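PDB 6VW7: NAD-dependent formate dehydrogenase gamma subunit from Cupriavidus necator, which probably carries electrons through its single [2Fe-2S] cluster as the thioredoxin-like subunit of a cytosolic NAD-dependent formate dehydrogenase. Local coordinates for residues V21-L35 with V50-A62. Sequence-based numbering, arbitrary orientation.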
loop_
_atom_site.group_PDB
_atom_site.type_symbol
_atom_site.label_atom_id
_atom_site.label_comp_id
_atom_site.label_asym_id
_atom_site.label_seq_id
_atom_site.Cartn_x
_atom_site.Cartn_y
_atom_site.Cartn_z
ATOM N N VAL A 21 8.183 1.035 28.346
ATOM C CA VAL A 21 8.031 -0.417 28.432
ATOM C C VAL A 21 6.935 -0.771 29.428
ATOM O O VAL A 21 6.075 -1.618 29.157
ATOM C CB VAL A 21 9.380 -1.050 28.824
ATOM C CG1 VAL A 21 9.225 -2.511 29.170
ATOM C CG2 VAL A 21 10.432 -0.830 27.731
ATOM N N ALA A 22 6.941 -0.106 30.597
ATOM C CA ALA A 22 5.997 -0.436 31.661
ATOM C C ALA A 22 4.556 -0.140 31.261
ATOM O O ALA A 22 3.636 -0.844 31.698
ATOM C CB ALA A 22 6.350 0.326 32.943
ATOM N N ALA A 23 4.332 0.916 30.478
ATOM C CA ALA A 23 2.981 1.234 30.028
ATOM C C ALA A 23 2.462 0.202 29.026
ATOM O O ALA A 23 1.242 0.055 28.864
ATOM C CB ALA A 23 2.950 2.621 29.382
ATOM N N ARG A 24 3.353 -0.496 28.337
ATOM C CA ARG A 24 2.952 -1.390 27.252
ATOM C C ARG A 24 3.085 -2.862 27.605
ATOM O O ARG A 24 2.755 -3.722 26.775
ATOM C CB ARG A 24 3.770 -1.080 25.996
ATOM C CG ARG A 24 3.400 0.257 25.387
ATOM C CD ARG A 24 4.335 0.732 24.286
ATOM N NE ARG A 24 3.834 1.993 23.736
ATOM C CZ ARG A 24 3.918 3.158 24.371
ATOM N NH1 ARG A 24 4.500 3.225 25.556
ATOM N NH2 ARG A 24 3.424 4.254 23.819
ATOM N N GLN A 25 3.526 -3.180 28.816
ATOM C CA GLN A 25 4.041 -4.520 29.054
ATOM C C GLN A 25 2.944 -5.586 29.057
ATOM O O GLN A 25 3.257 -6.776 28.929
ATOM C CB GLN A 25 4.838 -4.533 30.363
ATOM C CG GLN A 25 4.036 -4.361 31.609
ATOM C CD GLN A 25 4.922 -4.518 32.830
ATOM O OE1 GLN A 25 5.976 -3.890 32.914
ATOM N NE2 GLN A 25 4.546 -5.409 33.734
ATOM N N ASP A 26 1.673 -5.194 29.170
ATOM C CA ASP A 26 0.577 -6.153 29.107
ATOM C C ASP A 26 -0.180 -6.110 27.780
ATOM O O ASP A 26 -1.257 -6.699 27.676
ATOM C CB ASP A 26 -0.392 -5.930 30.269
ATOM C CG ASP A 26 0.119 -6.530 31.580
ATOM O OD1 ASP A 26 1.197 -7.167 31.568
ATOM O OD2 ASP A 26 -0.554 -6.363 32.620
ATOM N N ILE A 27 0.336 -5.413 26.776
ATOM C CA ILE A 27 -0.307 -5.401 25.462
ATOM C C ILE A 27 0.014 -6.715 24.749
ATOM O O ILE A 27 1.168 -7.166 24.775
ATOM C CB ILE A 27 0.138 -4.181 24.645
ATOM C CG1 ILE A 27 -0.414 -2.897 25.288
ATOM C CG2 ILE A 27 -0.318 -4.291 23.203
ATOM C CD1 ILE A 27 -0.135 -1.678 24.506
ATOM N N PRO A 28 -0.972 -7.362 24.127
ATOM C CA PRO A 28 -0.696 -8.573 23.321
ATOM C C PRO A 28 0.319 -8.290 22.223
ATOM O O PRO A 28 0.114 -7.418 21.371
ATOM C CB PRO A 28 -2.070 -8.922 22.732
ATOM C CG PRO A 28 -3.081 -8.266 23.660
ATOM C CD PRO A 28 -2.411 -7.026 24.185
ATOM N N GLY A 29 1.416 -9.044 22.235
ATOM C CA GLY A 29 2.474 -8.810 21.266
ATOM C C GLY A 29 3.080 -7.420 21.378
ATOM O O GLY A 29 3.271 -6.727 20.379
ATOM N N ALA A 30 3.451 -7.034 22.601
ATOM C CA ALA A 30 3.870 -5.668 22.890
ATOM C C ALA A 30 5.233 -5.291 22.313
ATOM O O ALA A 30 5.534 -4.100 22.272
ATOM C CB ALA A 30 3.912 -5.469 24.419
ATOM N N LEU A 31 6.060 -6.249 21.875
ATOM C CA LEU A 31 7.459 -5.925 21.586
ATOM C C LEU A 31 7.589 -4.872 20.484
ATOM O O LEU A 31 8.317 -3.886 20.655
ATOM C CB LEU A 31 8.255 -7.181 21.233
ATOM C CG LEU A 31 9.747 -6.940 20.985
ATOM C CD1 LEU A 31 10.338 -6.047 22.072
ATOM C CD2 LEU A 31 10.510 -8.267 20.924
ATOM N N LEU A 32 6.931 -5.076 19.325
ATOM C CA LEU A 32 7.043 -4.088 18.249
ATOM C C LEU A 32 6.469 -2.721 18.623
ATOM O O LEU A 32 7.093 -1.710 18.259
ATOM C CB LEU A 32 6.399 -4.604 16.949
ATOM C CG LEU A 32 7.399 -5.223 15.970
ATOM C CD1 LEU A 32 7.876 -6.546 16.515
ATOM C CD2 LEU A 32 6.829 -5.413 14.535
ATOM N N PRO A 33 5.274 -2.600 19.240
ATOM C CA PRO A 33 4.850 -1.266 19.718
ATOM C C PRO A 33 5.849 -0.638 20.671
ATOM O O PRO A 33 6.039 0.588 20.656
ATOM C CB PRO A 33 3.504 -1.545 20.398
ATOM C CG PRO A 33 2.954 -2.745 19.586
ATOM C CD PRO A 33 4.179 -3.592 19.338
ATOM N N ILE A 34 6.490 -1.445 21.518
ATOM C CA ILE A 34 7.493 -0.901 22.434
ATOM C C ILE A 34 8.691 -0.383 21.648
ATOM O O ILE A 34 9.163 0.738 21.870
ATOM C CB ILE A 34 7.915 -1.966 23.464
ATOM C CG1 ILE A 34 6.811 -2.175 24.496
ATOM C CG2 ILE A 34 9.239 -1.590 24.133
ATOM C CD1 ILE A 34 7.083 -3.315 25.480
ATOM N N LEU A 35 9.189 -1.184 20.702
ATOM C CA LEU A 35 10.355 -0.775 19.926
ATOM C C LEU A 35 10.058 0.481 19.114
ATOM O O LEU A 35 10.911 1.366 18.999
ATOM C CB LEU A 35 10.811 -1.919 19.008
ATOM C CG LEU A 35 11.387 -3.161 19.705
ATOM C CD1 LEU A 35 11.698 -4.305 18.689
ATOM C CD2 LEU A 35 12.625 -2.806 20.485
ATOM N N VAL A 50 17.540 -3.258 25.936
ATOM C CA VAL A 50 17.139 -4.649 25.714
ATOM C C VAL A 50 16.884 -5.394 27.022
ATOM O O VAL A 50 15.829 -6.038 27.140
ATOM C CB VAL A 50 18.156 -5.354 24.803
ATOM C CG1 VAL A 50 17.828 -6.851 24.682
ATOM C CG2 VAL A 50 18.156 -4.678 23.423
ATOM N N PRO A 51 17.759 -5.325 28.039
ATOM C CA PRO A 51 17.434 -6.025 29.294
ATOM C C PRO A 51 16.140 -5.547 29.924
ATOM O O PRO A 51 15.416 -6.347 30.528
ATOM C CB PRO A 51 18.655 -5.737 30.185
ATOM C CG PRO A 51 19.758 -5.446 29.219
ATOM C CD PRO A 51 19.095 -4.704 28.105
ATOM N N VAL A 52 15.832 -4.255 29.805
ATOM C CA VAL A 52 14.597 -3.735 30.382
ATOM C C VAL A 52 13.391 -4.317 29.656
ATOM O O VAL A 52 12.423 -4.774 30.280
ATOM C CB VAL A 52 14.600 -2.196 30.326
ATOM C CG1 VAL A 52 13.277 -1.629 30.845
ATOM C CG2 VAL A 52 15.793 -1.654 31.087
ATOM N N ILE A 53 13.435 -4.311 28.328
ATOM C CA ILE A 53 12.350 -4.893 27.545
ATOM C C ILE A 53 12.213 -6.378 27.864
ATOM O O ILE A 53 11.121 -6.861 28.181
ATOM C CB ILE A 53 12.601 -4.664 26.045
ATOM C CG1 ILE A 53 12.630 -3.167 25.730
ATOM C CG2 ILE A 53 11.591 -5.447 25.188
ATOM C CD1 ILE A 53 13.380 -2.833 24.448
ATOM N N ALA A 54 13.337 -7.103 27.844
ATOM C CA ALA A 54 13.313 -8.550 28.043
ATOM C C ALA A 54 12.646 -8.916 29.360
ATOM O O ALA A 54 11.753 -9.771 29.397
ATOM C CB ALA A 54 14.733 -9.113 27.984
ATOM N N ARG A 55 13.066 -8.265 30.459
ATOM C CA ARG A 55 12.494 -8.559 31.767
ATOM C C ARG A 55 10.993 -8.293 31.798
ATOM O O ARG A 55 10.227 -9.085 32.358
ATOM C CB ARG A 55 13.209 -7.741 32.847
ATOM C CG ARG A 55 12.530 -7.765 34.197
ATOM C CD ARG A 55 13.493 -7.341 35.304
ATOM N NE ARG A 55 12.788 -7.035 36.548
ATOM C CZ ARG A 55 13.350 -7.047 37.751
ATOM N NH1 ARG A 55 14.633 -7.365 37.882
ATOM N NH2 ARG A 55 12.629 -6.750 38.827
ATOM N N ALA A 56 10.553 -7.162 31.244
ATOM C CA ALA A 56 9.141 -6.814 31.357
ATOM C C ALA A 56 8.246 -7.756 30.552
ATOM O O ALA A 56 7.114 -8.029 30.966
ATOM C CB ALA A 56 8.919 -5.378 30.912
ATOM N N LEU A 57 8.716 -8.246 29.410
ATOM C CA LEU A 57 7.928 -9.132 28.556
ATOM C C LEU A 57 8.208 -10.613 28.799
ATOM O O LEU A 57 7.687 -11.464 28.059
ATOM C CB LEU A 57 8.186 -8.801 27.080
ATOM C CG LEU A 57 7.977 -7.334 26.656
ATOM C CD1 LEU A 57 8.034 -7.237 25.123
ATOM C CD2 LEU A 57 6.669 -6.740 27.181
ATOM N N ASN A 58 9.016 -10.942 29.806
ATOM C CA ASN A 58 9.431 -12.319 30.069
ATOM C C ASN A 58 9.969 -12.968 28.794
ATOM O O ASN A 58 9.600 -14.084 28.422
ATOM C CB ASN A 58 8.286 -13.137 30.680
ATOM C CG ASN A 58 8.752 -14.492 31.231
ATOM O OD1 ASN A 58 9.905 -14.655 31.641
ATOM N ND2 ASN A 58 7.848 -15.467 31.240
ATOM N N LEU A 59 10.852 -12.243 28.116
ATOM C CA LEU A 59 11.548 -12.733 26.933
ATOM C C LEU A 59 13.040 -12.769 27.233
ATOM O O LEU A 59 13.516 -12.109 28.159
ATOM C CB LEU A 59 11.285 -11.838 25.711
ATOM C CG LEU A 59 9.849 -11.701 25.203
ATOM C CD1 LEU A 59 9.787 -10.677 24.103
ATOM C CD2 LEU A 59 9.347 -13.050 24.692
ATOM N N SER A 60 13.791 -13.529 26.443
ATOM C CA SER A 60 15.232 -13.483 26.634
ATOM C C SER A 60 15.810 -12.257 25.938
ATOM O O SER A 60 15.215 -11.693 25.015
ATOM C CB SER A 60 15.901 -14.739 26.080
ATOM O OG SER A 60 15.963 -14.636 24.668
ATOM N N ARG A 61 16.998 -11.852 26.382
ATOM C CA ARG A 61 17.668 -10.727 25.739
ATOM C C ARG A 61 17.990 -11.044 24.284
ATOM O O ARG A 61 17.873 -10.175 23.411
ATOM C CB ARG A 61 18.940 -10.350 26.503
ATOM C CG ARG A 61 18.716 -9.725 27.891
ATOM C CD ARG A 61 18.504 -10.790 28.977
ATOM N NE ARG A 61 19.081 -12.080 28.595
ATOM C CZ ARG A 61 18.727 -13.256 29.107
ATOM N NH1 ARG A 61 17.789 -13.338 30.039
ATOM N NH2 ARG A 61 19.316 -14.360 28.677
ATOM N N ALA A 62 18.398 -12.284 23.998
ATOM C CA ALA A 62 18.715 -12.652 22.616
ATOM C C ALA A 62 17.480 -12.573 21.728
ATOM O O ALA A 62 17.552 -12.120 20.579
ATOM C CB ALA A 62 19.314 -14.061 22.567
HETATM O O HOH W 1 4.250 -8.731 30.400
#
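With chi1 of Val21 at 170°, CG1 lies anti to the backbone N and meets Ala56 CB at 3.4 Å, tight for two methyls, while CG2 touches Ile53 CG1 at 3.8 Å. Ile53 has chi1 -62°, placing CG2 anti to its backbone N; that branch abuts Leu31 CD1, again at 3.4 Å, while CG1 touches Ile34 CG2 and CD1 touches Leu35 CD2. Ringed by Val21, Leu31, Ile34 and Leu35, Ile53 is a knob in a hole. Its side chain crosses those of Val21, Leu31 and Leu35 at roughly right angles but slides past Ile34 in the opposite direction. One turn on, Leu57 splits its methyls: CD1 lies against the CA and CB of Leu31, and CD2 meets Ile34 CD1 tip to tip at 3.8 Å and packs on Ala30 CB. The contact joins helices 14-24, 31-42 and 50-57 of the N-terminal helical bundle that precedes the thioredoxin-like sheet, as in complex I 24 kDa subunits, away from the [2Fe-2S] site; the short axes of 31-35 and 50-57 run roughly antiparallel, at 149°, and approach to 11.6 Å. Leu31 and Leu35 extend this apolar core to Val67 of helix 61-70. Polar linkage is indirect: one water donates to Gln25 O (2.6 Å) and to Ala56 O (3.0 Å), bridging carbonyls near two helix ends. Asn58 takes positive phi in a Schellman motif, with Leu59 N bonded to Ala54 O and Asn58 N weakly to Arg55 O; Leu59 CD1 then touches Leu31 CD2 at 4.1 Å. Leu31 packs on Gly284 of the beta subunit, whose Arg264 hydrogen-bonds Pro28 O.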